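Local coordinates for protein glutamate receptor 1 (Adineta vaga, PDB 4IO2) that binds L-glutamate between the two lobes of its extracellular ligand-binding domain and probably serves as a ligand-gated ion channel, at residues E16-T21 / A184-N189; D50-V55 / D222-S227; L72-G77 / G208-K213; I133-G138 / D143-E148. One frame throughout, in Å; residues are numbered along the deposited sequence.

Contact 1. Residues E16-T21 / A184-N189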
# COMPACT_ATOMS: atom_id res chain seq x y z
N GLU A 16 -1.66 -15.02 16.77
CA GLU A 16 -0.78 -16.06 16.27
C GLU A 16 -0.91 -16.22 14.75
O GLU A 16 -2.00 -16.42 14.23
CB GLU A 16 -1.09 -17.39 16.99
CG GLU A 16 -0.15 -18.53 16.59
CD GLU A 16 -0.33 -19.81 17.38
OE1 GLU A 16 -1.19 -19.84 18.28
OE2 GLU A 16 0.39 -20.80 17.08
N SER A 17 0.24 -16.23 14.08
CA SER A 17 0.31 -16.42 12.63
C SER A 17 1.78 -16.53 12.26
O SER A 17 2.47 -15.51 12.24
CB SER A 17 -0.30 -15.25 11.89
OG SER A 17 -0.28 -15.53 10.52
N VAL A 18 2.29 -17.73 12.00
CA VAL A 18 3.67 -17.87 11.64
C VAL A 18 3.95 -17.31 10.28
O VAL A 18 3.18 -17.52 9.36
CB VAL A 18 4.20 -19.34 11.77
CG1 VAL A 18 3.93 -19.88 13.15
CG2 VAL A 18 3.58 -20.31 10.72
N PRO A 19 5.08 -16.59 10.11
CA PRO A 19 6.16 -16.18 11.03
C PRO A 19 6.03 -14.72 11.50
O PRO A 19 7.02 -14.11 11.90
CB PRO A 19 7.39 -16.37 10.15
CG PRO A 19 6.89 -15.78 8.82
CD PRO A 19 5.43 -16.21 8.73
N PHE A 20 4.81 -14.16 11.44
CA PHE A 20 4.53 -12.85 12.01
C PHE A 20 4.59 -12.89 13.53
O PHE A 20 5.35 -12.10 14.14
CB PHE A 20 3.16 -12.35 11.55
CG PHE A 20 3.16 -11.73 10.15
CD1 PHE A 20 3.82 -10.54 9.93
CD2 PHE A 20 2.55 -12.36 9.09
CE1 PHE A 20 3.82 -9.95 8.66
CE2 PHE A 20 2.54 -11.80 7.81
CZ PHE A 20 3.18 -10.60 7.61
N THR A 21 3.80 -13.79 14.13
CA THR A 21 3.74 -13.95 15.56
C THR A 21 3.74 -15.45 15.82
O THR A 21 2.79 -16.15 15.53
CB THR A 21 2.49 -13.26 16.18
OG1 THR A 21 2.64 -11.85 15.99
CG2 THR A 21 2.35 -13.56 17.66
N ALA A 184 0.98 -17.73 3.12
CA ALA A 184 0.69 -18.90 2.28
C ALA A 184 2.00 -19.44 1.70
O ALA A 184 2.24 -20.64 1.69
CB ALA A 184 -0.26 -18.53 1.14
N GLU A 185 2.85 -18.53 1.21
CA GLU A 185 4.16 -18.95 0.68
C GLU A 185 4.98 -19.56 1.82
O GLU A 185 5.63 -20.59 1.64
CB GLU A 185 4.91 -17.73 0.15
CG GLU A 185 4.41 -17.23 -1.20
CD GLU A 185 5.08 -15.90 -1.63
OE1 GLU A 185 5.85 -15.28 -0.82
OE2 GLU A 185 4.84 -15.48 -2.79
N TYR A 186 5.02 -18.91 2.97
CA TYR A 186 5.83 -19.43 4.06
C TYR A 186 5.42 -20.86 4.42
O TYR A 186 6.27 -21.74 4.56
CB TYR A 186 5.74 -18.51 5.28
CG TYR A 186 6.56 -19.02 6.44
CD1 TYR A 186 7.92 -18.75 6.53
CD2 TYR A 186 5.98 -19.75 7.45
CE1 TYR A 186 8.68 -19.26 7.59
CE2 TYR A 186 6.71 -20.27 8.48
CZ TYR A 186 8.05 -20.02 8.56
OH TYR A 186 8.75 -20.55 9.65
N VAL A 187 4.14 -21.07 4.64
CA VAL A 187 3.65 -22.35 5.13
C VAL A 187 3.83 -23.44 4.09
O VAL A 187 4.25 -24.56 4.40
CB VAL A 187 2.20 -22.20 5.59
CG1 VAL A 187 1.55 -23.54 5.75
CG2 VAL A 187 2.17 -21.35 6.90
N THR A 188 3.53 -23.13 2.84
CA THR A 188 3.68 -24.14 1.79
C THR A 188 5.15 -24.39 1.42
O THR A 188 5.47 -25.45 0.89
CB THR A 188 2.86 -23.80 0.50
OG1 THR A 188 3.26 -22.53 -0.05
CG2 THR A 188 1.36 -23.80 0.81
N ASN A 189 6.04 -23.44 1.72
CA ASN A 189 7.48 -23.65 1.45
C ASN A 189 8.24 -24.21 2.64
O ASN A 189 9.37 -24.67 2.48
CB ASN A 189 8.16 -22.37 0.97
CG ASN A 189 7.73 -21.96 -0.41
OD1 ASN A 189 7.24 -22.78 -1.18
ND2 ASN A 189 7.89 -20.68 -0.72
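Tyr186 on helix 181-190 lays one face of its ring against Pro19, which follows a cis peptide bond in the 16-21 loop. With CG trans to the backbone N (chi1 180°), the ring stands out from the helix. Pro19 CG lies 4.0 Å from the ring centroid and 14° off the normal, a CH-pi contact displaced toward the rim. The proline runs along the ring in the opposite sense to the tyrosine: CD sits 3.8 Å from Tyr186 CG, while CB reaches the far end at 4.0 Å from Tyr186 CZ. Val18 comes in obliquely, its CG2 3.8 Å from Tyr186 CE2 in the conformer given. One residue further on, a looser touch, Val187 CG2 to Val18 CG2 at 4.2 Å, is doubtful because both valines have a second conformer. Thr188 turns back into its own helix, its OG1 donating to Ala184 O at 2.8 Å, on the opposite face of that carbonyl from Thr188 N. The loop holds a classic beta bulge at Phe20 and Thr21, opposite Ser17, whose OG is bonded to Asp85 of the glutamate site. The touch bridges lobe 1 (loop) and lobe 2 (helix) and rests on dispersion and CH-pi attraction, without hydrogen bonds between the segments.

Contact 2. Residues D50-V55 / D222-S227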
# COMPACT_ATOMS: atom_id res chain seq x y z
N ASP A 50 11.94 1.43 20.28
CA ASP A 50 13.25 2.11 20.37
C ASP A 50 13.18 3.51 19.80
O ASP A 50 13.78 4.42 20.36
CB ASP A 50 14.33 1.32 19.64
CG ASP A 50 14.69 0.02 20.34
OD1 ASP A 50 14.20 -0.21 21.47
OD2 ASP A 50 15.47 -0.78 19.76
N LYS A 51 12.44 3.72 18.72
CA LYS A 51 12.34 5.04 18.10
C LYS A 51 11.36 5.97 18.82
O LYS A 51 11.58 7.18 18.88
CB LYS A 51 11.91 4.92 16.63
CG LYS A 51 12.96 4.35 15.71
CD LYS A 51 12.48 4.32 14.26
CE LYS A 51 12.62 5.69 13.59
NZ LYS A 51 13.28 5.57 12.25
N MET A 52 10.30 5.42 19.38
CA MET A 52 9.19 6.22 19.90
C MET A 52 9.16 6.32 21.42
O MET A 52 8.57 7.24 21.97
CB MET A 52 7.87 5.63 19.40
CG MET A 52 7.78 5.65 17.87
SD MET A 52 6.28 4.85 17.28
CE MET A 52 5.18 6.15 17.78
N GLY A 53 9.78 5.36 22.09
CA GLY A 53 9.92 5.42 23.54
C GLY A 53 8.69 5.08 24.35
O GLY A 53 8.64 5.37 25.54
N PHE A 54 7.70 4.43 23.75
CA PHE A 54 6.55 3.92 24.52
C PHE A 54 6.98 2.70 25.34
O PHE A 54 8.05 2.11 25.12
CB PHE A 54 5.33 3.59 23.61
CG PHE A 54 5.60 2.59 22.52
CD1 PHE A 54 5.63 1.22 22.76
CD2 PHE A 54 5.74 3.04 21.22
CE1 PHE A 54 5.84 0.33 21.72
CE2 PHE A 54 5.98 2.15 20.19
CZ PHE A 54 6.02 0.79 20.44
N VAL A 55 6.12 2.30 26.26
CA VAL A 55 6.31 1.06 27.01
C VAL A 55 5.36 0.03 26.39
O VAL A 55 4.15 0.27 26.30
CB VAL A 55 6.04 1.27 28.50
CG1 VAL A 55 6.16 -0.03 29.26
CG2 VAL A 55 7.05 2.30 29.07
N ASP A 222 2.33 6.98 12.55
CA ASP A 222 2.45 6.98 11.09
C ASP A 222 3.82 7.47 10.62
O ASP A 222 4.43 6.88 9.73
CB ASP A 222 1.33 7.85 10.44
CG ASP A 222 -0.00 7.12 10.31
OD1 ASP A 222 -0.10 5.90 10.61
OD2 ASP A 222 -0.98 7.83 9.94
N VAL A 223 4.30 8.58 11.17
CA VAL A 223 5.61 9.09 10.78
C VAL A 223 6.70 8.04 11.02
O VAL A 223 7.61 7.88 10.21
CB VAL A 223 5.91 10.41 11.53
CG1 VAL A 223 7.38 10.83 11.43
CG2 VAL A 223 4.99 11.53 11.02
N ASN A 224 6.62 7.35 12.15
CA ASN A 224 7.60 6.35 12.45
C ASN A 224 7.51 5.11 11.56
O ASN A 224 8.54 4.55 11.18
CB ASN A 224 7.55 6.00 13.93
CG ASN A 224 8.30 6.97 14.77
OD1 ASN A 224 9.52 6.86 14.91
ND2 ASN A 224 7.61 7.97 15.30
N ILE A 225 6.30 4.64 11.24
CA ILE A 225 6.19 3.55 10.28
C ILE A 225 6.79 3.93 8.94
O ILE A 225 7.54 3.14 8.35
CB ILE A 225 4.70 3.12 10.09
CG1 ILE A 225 4.18 2.51 11.35
CG2 ILE A 225 4.55 2.19 8.87
CD1 ILE A 225 2.68 2.41 11.32
N LEU A 226 6.51 5.13 8.47
CA LEU A 226 7.00 5.57 7.15
C LEU A 226 8.52 5.70 7.18
O LEU A 226 9.18 5.41 6.22
CB LEU A 226 6.33 6.88 6.79
CG LEU A 226 4.85 6.70 6.41
CD1 LEU A 226 4.11 8.05 6.45
CD2 LEU A 226 4.74 6.05 5.05
N SER A 227 9.09 6.12 8.30
CA SER A 227 10.53 6.18 8.43
C SER A 227 11.14 4.77 8.39
O SER A 227 12.17 4.58 7.73
CB SER A 227 10.92 6.89 9.74
OG SER A 227 12.32 6.89 9.86
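Lys51 and Asn224 pass in opposite directions where the end of helix 40-52 meets helix 218-230. The lysine chain starts with CB 3.5 Å from Asn224 OD1. CG leaves trans to the carbonyl carbon (chi1 -71°), and CD then runs on 4.0 Å from Asn224 OD1. A bend at chi3 brings CE back to 3.6 Å from Asn224 OD1, and the chain thus arches round the amide oxygen, with CB, CD and CE near it. At the tip, NZ donates a hydrogen bond to Ser227 OG at 2.9 Å, one helical turn beyond Asn224. Lys51 and Ser227 each have a second conformer, which leaves this bond uncertain. The next residue, Met52, puts CG 3.4 Å from Asn224 CG, and its SD lies 3.8 Å from Asn224 CB. The amide is held from its own helix, ND2 being bonded to Asp220 O. Gly53, with positive phi, ends helix 40-52 and leads into strand 55-60. Across the subunit boundary, Asp222 forms a salt bridge with Arg93 of the second subunit. The pair is thus a helix-helix contact within lobe 1, on a helix whose intersubunit bridge is consistent with the back-to-back dimer of ionotropic glutamate receptor ligand-binding domains.

Contact 3. Residues L72-G77 / G208-K213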
# COMPACT_ATOMS: atom_id res chain seq x y z
N LEU A 72 -12.66 -6.03 16.60
CA LEU A 72 -13.76 -5.70 17.49
C LEU A 72 -13.32 -5.54 18.94
O LEU A 72 -13.80 -4.67 19.66
CB LEU A 72 -14.85 -6.77 17.39
CG LEU A 72 -15.66 -6.70 16.10
CD1 LEU A 72 -16.38 -8.02 15.84
CD2 LEU A 72 -16.64 -5.56 16.15
N ALA A 73 -12.40 -6.39 19.37
CA ALA A 73 -11.86 -6.31 20.74
C ALA A 73 -11.13 -4.99 20.94
O ALA A 73 -11.32 -4.32 21.97
CB ALA A 73 -10.95 -7.49 21.01
N LEU A 74 -10.36 -4.55 19.94
CA LEU A 74 -9.69 -3.28 20.07
C LEU A 74 -10.75 -2.17 20.16
O LEU A 74 -10.65 -1.25 20.98
CB LEU A 74 -8.74 -3.04 18.90
CG LEU A 74 -8.00 -1.71 19.07
CD1 LEU A 74 -6.59 -1.84 18.59
CD2 LEU A 74 -8.70 -0.56 18.36
N ALA A 75 -11.75 -2.20 19.28
CA ALA A 75 -12.78 -1.15 19.27
C ALA A 75 -13.50 -1.09 20.60
O ALA A 75 -13.94 -0.02 21.00
CB ALA A 75 -13.78 -1.36 18.14
N ASN A 76 -13.61 -2.22 21.29
CA ASN A 76 -14.26 -2.27 22.61
C ASN A 76 -13.36 -1.76 23.74
O ASN A 76 -13.84 -1.60 24.85
CB ASN A 76 -14.61 -3.73 22.89
CG ASN A 76 -15.43 -3.90 24.15
OD1 ASN A 76 -16.55 -3.42 24.21
ND2 ASN A 76 -14.90 -4.63 25.12
N GLY A 77 -12.08 -1.53 23.45
CA GLY A 77 -11.15 -0.99 24.44
C GLY A 77 -10.21 -2.02 25.06
O GLY A 77 -9.50 -1.66 26.00
N GLY A 208 -2.27 -3.01 8.07
CA GLY A 208 -2.07 -1.80 8.85
C GLY A 208 -2.15 -2.13 10.31
O GLY A 208 -2.78 -3.11 10.71
N ILE A 209 -1.56 -1.25 11.11
CA ILE A 209 -1.72 -1.33 12.57
C ILE A 209 -3.11 -0.77 12.92
O ILE A 209 -3.47 0.31 12.47
CB ILE A 209 -0.58 -0.58 13.29
CG1 ILE A 209 0.73 -1.32 13.00
CG2 ILE A 209 -0.87 -0.53 14.79
CD1 ILE A 209 1.95 -0.66 13.63
N VAL A 210 -3.88 -1.51 13.69
CA VAL A 210 -5.20 -1.09 14.10
C VAL A 210 -5.07 -0.13 15.26
O VAL A 210 -4.37 -0.41 16.22
CB VAL A 210 -6.06 -2.30 14.54
CG1 VAL A 210 -7.47 -1.84 14.84
CG2 VAL A 210 -6.07 -3.40 13.50
N THR A 211 -5.79 0.98 15.19
CA THR A 211 -5.83 1.98 16.26
C THR A 211 -7.27 2.41 16.48
O THR A 211 -8.12 2.21 15.63
CB THR A 211 -4.96 3.23 15.96
OG1 THR A 211 -5.63 4.10 15.07
CG2 THR A 211 -3.62 2.87 15.36
N PRO A 212 -7.53 3.09 17.58
CA PRO A 212 -8.85 3.68 17.72
C PRO A 212 -9.11 4.72 16.64
O PRO A 212 -8.15 5.34 16.17
CB PRO A 212 -8.80 4.35 19.11
CG PRO A 212 -7.74 3.58 19.84
CD PRO A 212 -6.71 3.27 18.79
N LYS A 213 -10.38 4.97 16.32
CA LYS A 213 -10.68 6.10 15.47
C LYS A 213 -10.31 7.40 16.19
O LYS A 213 -10.37 7.48 17.42
CB LYS A 213 -12.17 6.09 15.13
CG LYS A 213 -12.52 4.96 14.16
CD LYS A 213 -13.91 5.14 13.62
CE LYS A 213 -14.96 4.83 14.64
NZ LYS A 213 -16.32 5.00 14.03
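Leu74 on helix 67-75 meets Val210, Thr211 and Pro212 at the end of strand 200-211, and every touch across the contact is made by its two methyl groups. Among side chains, CD1 lies 3.9 Å from Val210 CG1, and CD2 is equally near that same methyl, so Val210 CG1 faces the fork of the leucine; the two side chains run past each other in opposite senses. CD2 also approaches the ring of Pro212, at 4.3 Å from its CD. Leu74 reaches this place because CG is trans to the backbone N (chi1 -178°), which extends the chain from the helix onto the strand.

A second group of contacts joins methyl to backbone. CD1 rests 3.5 Å from Val210 O, and CD2 packs 3.8 Å from Thr211 C, at the peptide leading into Pro212. Both segments belong to lobe 1 of the bilobed ligand-binding domain: the 200-211 strand returns from lobe 2 and pairs here with strands 81-82 and 97-98, while the helix packs over it. Ala82 touches both Leu74 and Val210. The glutamate is near, the side chain of Val210 lying about 8 Å from it and about 7 Å from that of Arg92.

Backbone hydrogen bonds form the last group and lie within the helix segment. Asn76 N bonds to Leu72 O at 2.9 Å, and Gly77 N to Leu74 O at 2.9 Å. Gly77, with phi 103°, closes the helix in a Schellman motif, and its carbonyl oxygen accepts from Arg11 NH1.

Contact 4. Residues I133-G138 / D143-E148. With GLU (glutamic acid), chain E.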
# COMPACT_ATOMS: atom_id res chain seq x y z
N ILE A 133 -15.35 -25.14 -1.34
CA ILE A 133 -14.49 -24.00 -1.06
C ILE A 133 -14.50 -23.67 0.45
O ILE A 133 -15.51 -23.25 0.97
CB ILE A 133 -14.98 -22.80 -1.90
CG1 ILE A 133 -15.06 -23.17 -3.39
CG2 ILE A 133 -14.07 -21.57 -1.65
CD1 ILE A 133 -15.81 -22.16 -4.20
N GLY A 134 -13.39 -23.90 1.17
CA GLY A 134 -13.31 -23.61 2.60
C GLY A 134 -12.88 -22.16 2.84
O GLY A 134 -12.01 -21.65 2.16
N ILE A 135 -13.58 -21.49 3.75
CA ILE A 135 -13.26 -20.12 4.10
C ILE A 135 -13.20 -19.95 5.62
O ILE A 135 -14.11 -20.31 6.32
CB ILE A 135 -14.30 -19.14 3.50
CG1 ILE A 135 -14.32 -19.16 1.95
CG2 ILE A 135 -14.07 -17.70 4.05
CD1 ILE A 135 -13.18 -18.52 1.25
N ARG A 136 -12.10 -19.38 6.11
CA ARG A 136 -11.97 -19.02 7.52
C ARG A 136 -12.86 -17.83 7.88
O ARG A 136 -12.72 -16.72 7.36
CB ARG A 136 -10.52 -18.73 7.88
CG ARG A 136 -9.63 -19.96 7.86
CD ARG A 136 -8.16 -19.58 7.95
NE ARG A 136 -7.73 -18.98 6.67
CZ ARG A 136 -6.77 -18.11 6.50
NH1 ARG A 136 -6.15 -17.59 7.57
NH2 ARG A 136 -6.43 -17.74 5.28
N ILE A 137 -13.80 -18.10 8.77
CA ILE A 137 -14.71 -17.07 9.24
C ILE A 137 -13.93 -15.89 9.85
O ILE A 137 -12.93 -16.06 10.54
CB ILE A 137 -15.67 -17.73 10.28
CG1 ILE A 137 -16.58 -18.80 9.65
CG2 ILE A 137 -16.43 -16.67 11.03
CD1 ILE A 137 -17.56 -18.28 8.68
N GLY A 138 -14.39 -14.68 9.59
CA GLY A 138 -13.80 -13.48 10.20
C GLY A 138 -12.52 -13.03 9.56
O GLY A 138 -11.79 -12.22 10.11
N ASP A 143 -15.32 -11.89 3.13
CA ASP A 143 -16.09 -10.91 2.37
C ASP A 143 -15.82 -10.95 0.87
O ASP A 143 -16.72 -10.67 0.08
CB ASP A 143 -16.03 -9.52 2.96
CG ASP A 143 -16.73 -9.46 4.32
OD1 ASP A 143 -17.89 -9.97 4.48
OD2 ASP A 143 -16.09 -9.01 5.25
N TYR A 144 -14.60 -11.33 0.48
CA TYR A 144 -14.33 -11.53 -0.94
C TYR A 144 -15.24 -12.63 -1.49
O TYR A 144 -15.84 -12.48 -2.55
CB TYR A 144 -12.84 -11.87 -1.18
CG TYR A 144 -12.53 -12.08 -2.63
CD1 TYR A 144 -12.74 -13.31 -3.23
CD2 TYR A 144 -12.04 -11.04 -3.41
CE1 TYR A 144 -12.47 -13.49 -4.56
CE2 TYR A 144 -11.79 -11.21 -4.74
CZ TYR A 144 -12.00 -12.43 -5.31
OH TYR A 144 -11.75 -12.61 -6.65
N TYR A 145 -15.29 -13.75 -0.79
CA TYR A 145 -16.12 -14.87 -1.22
C TYR A 145 -17.56 -14.41 -1.41
O TYR A 145 -18.20 -14.73 -2.44
CB TYR A 145 -16.04 -15.99 -0.19
CG TYR A 145 -16.87 -17.19 -0.58
CD1 TYR A 145 -18.21 -17.24 -0.25
CD2 TYR A 145 -16.32 -18.27 -1.27
CE1 TYR A 145 -19.00 -18.31 -0.58
CE2 TYR A 145 -17.11 -19.34 -1.63
CZ TYR A 145 -18.45 -19.35 -1.27
OH TYR A 145 -19.26 -20.41 -1.60
N LEU A 146 -18.10 -13.72 -0.41
CA LEU A 146 -19.51 -13.36 -0.42
C LEU A 146 -19.84 -12.38 -1.56
O LEU A 146 -20.92 -12.46 -2.16
CB LEU A 146 -19.92 -12.78 0.93
CG LEU A 146 -19.95 -13.78 2.10
CD1 LEU A 146 -20.14 -13.06 3.43
CD2 LEU A 146 -20.96 -14.88 1.88
N ARG A 147 -18.90 -11.50 -1.91
CA ARG A 147 -19.14 -10.59 -3.02
C ARG A 147 -18.89 -11.21 -4.40
O ARG A 147 -19.63 -10.92 -5.34
CB ARG A 147 -18.29 -9.33 -2.89
CG ARG A 147 -18.56 -8.29 -4.00
CD ARG A 147 -17.63 -7.07 -3.94
NE ARG A 147 -16.26 -7.53 -4.10
CZ ARG A 147 -15.36 -7.62 -3.13
NH1 ARG A 147 -15.62 -7.19 -1.90
NH2 ARG A 147 -14.17 -8.14 -3.42
N GLU A 148 -17.83 -12.01 -4.53
CA GLU A 148 -17.34 -12.44 -5.85
C GLU A 148 -17.74 -13.82 -6.31
O GLU A 148 -17.75 -14.10 -7.50
CB GLU A 148 -15.82 -12.42 -5.87
CG GLU A 148 -15.24 -11.09 -5.49
CD GLU A 148 -15.25 -10.09 -6.60
OE1 GLU A 148 -15.31 -10.49 -7.78
OE2 GLU A 148 -15.15 -8.88 -6.28
N GLU E . -5.14 -10.84 6.86
CA GLU E . -6.39 -11.57 7.05
C GLU E . -7.42 -10.69 7.76
O GLU E . -7.02 -9.62 8.30
CB GLU E . -6.21 -12.86 7.85
CG GLU E . -5.21 -13.88 7.28
CD GLU E . -5.65 -14.58 5.99
OE1 GLU E . -6.79 -14.40 5.58
OE2 GLU E . -4.84 -15.38 5.44
OXT GLU E . -8.62 -11.04 7.76
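Tyr145 swings its ring out from helix 140-148 with chi1 at 180°, setting it against Ile133 and Ile135 of the 133-138 segment. Both isoleucines place CG2 trans to the backbone N, but they use different branches. Ile133 meets the ring with CG2, 3.8 Å from Tyr145 CE2, whereas Ile135 uses CG1, 3.9 Å from Tyr145 CD2. Each approaches the ring obliquely. The phenol oxygen is held by Asn155, and Phe156 stacks edge-to-face on the same ring. Strand 134-136, this helix and strand 157-159 form a beta-alpha-beta unit of lobe 2, and the two isoleucines occupy its strand-to-helix core. Further along the helix, Arg147 grips Glu148 side-on: NE lies 2.8 Å and NH2 3.1 Å from Glu148 OE2, which is met on its anti side.

Arg136, next to Ile135, takes another course. Bent at chi3 (-73°), its chain carries the guanidinium to the bound glutamate, and NH2 donates in plane to ligand OE2 at 2.9 Å with an N-H...O angle of 154°. NH2 also bonds to Phe178 O, which helps fix the rotation of the group. Arg162, another pocket residue, has its NE close to Arg136 NH1. The strand thus offers an apolar side to the helix and a cationic one to the ligand, and the gathered positive charge would favour the ionised form of the ligand side-chain carboxylate.

From the N terminus, the chain passes residues 16-21, 50-55 and 72-77, opening contacts 1, 2 and 3 in turn, all in lobe 1. It then enters lobe 2, where contact 4 opens and closes within one beta-alpha-beta unit, lying inside the three larger loops. Contact 1 closes next, at 184-189, tying lobe 2 back to lobe 1 and crossing both contact 2 and contact 3. Residues 208-213 close contact 3 as the chain returns to lobe 1, and 222-227 close contact 2 around it. Contacts 2 and 3 touch directly, Ile225 CD1 lying 3.9 Å from Ile209 CD1, while contacts 2 and 4 sit on opposite sides of the chain's centre.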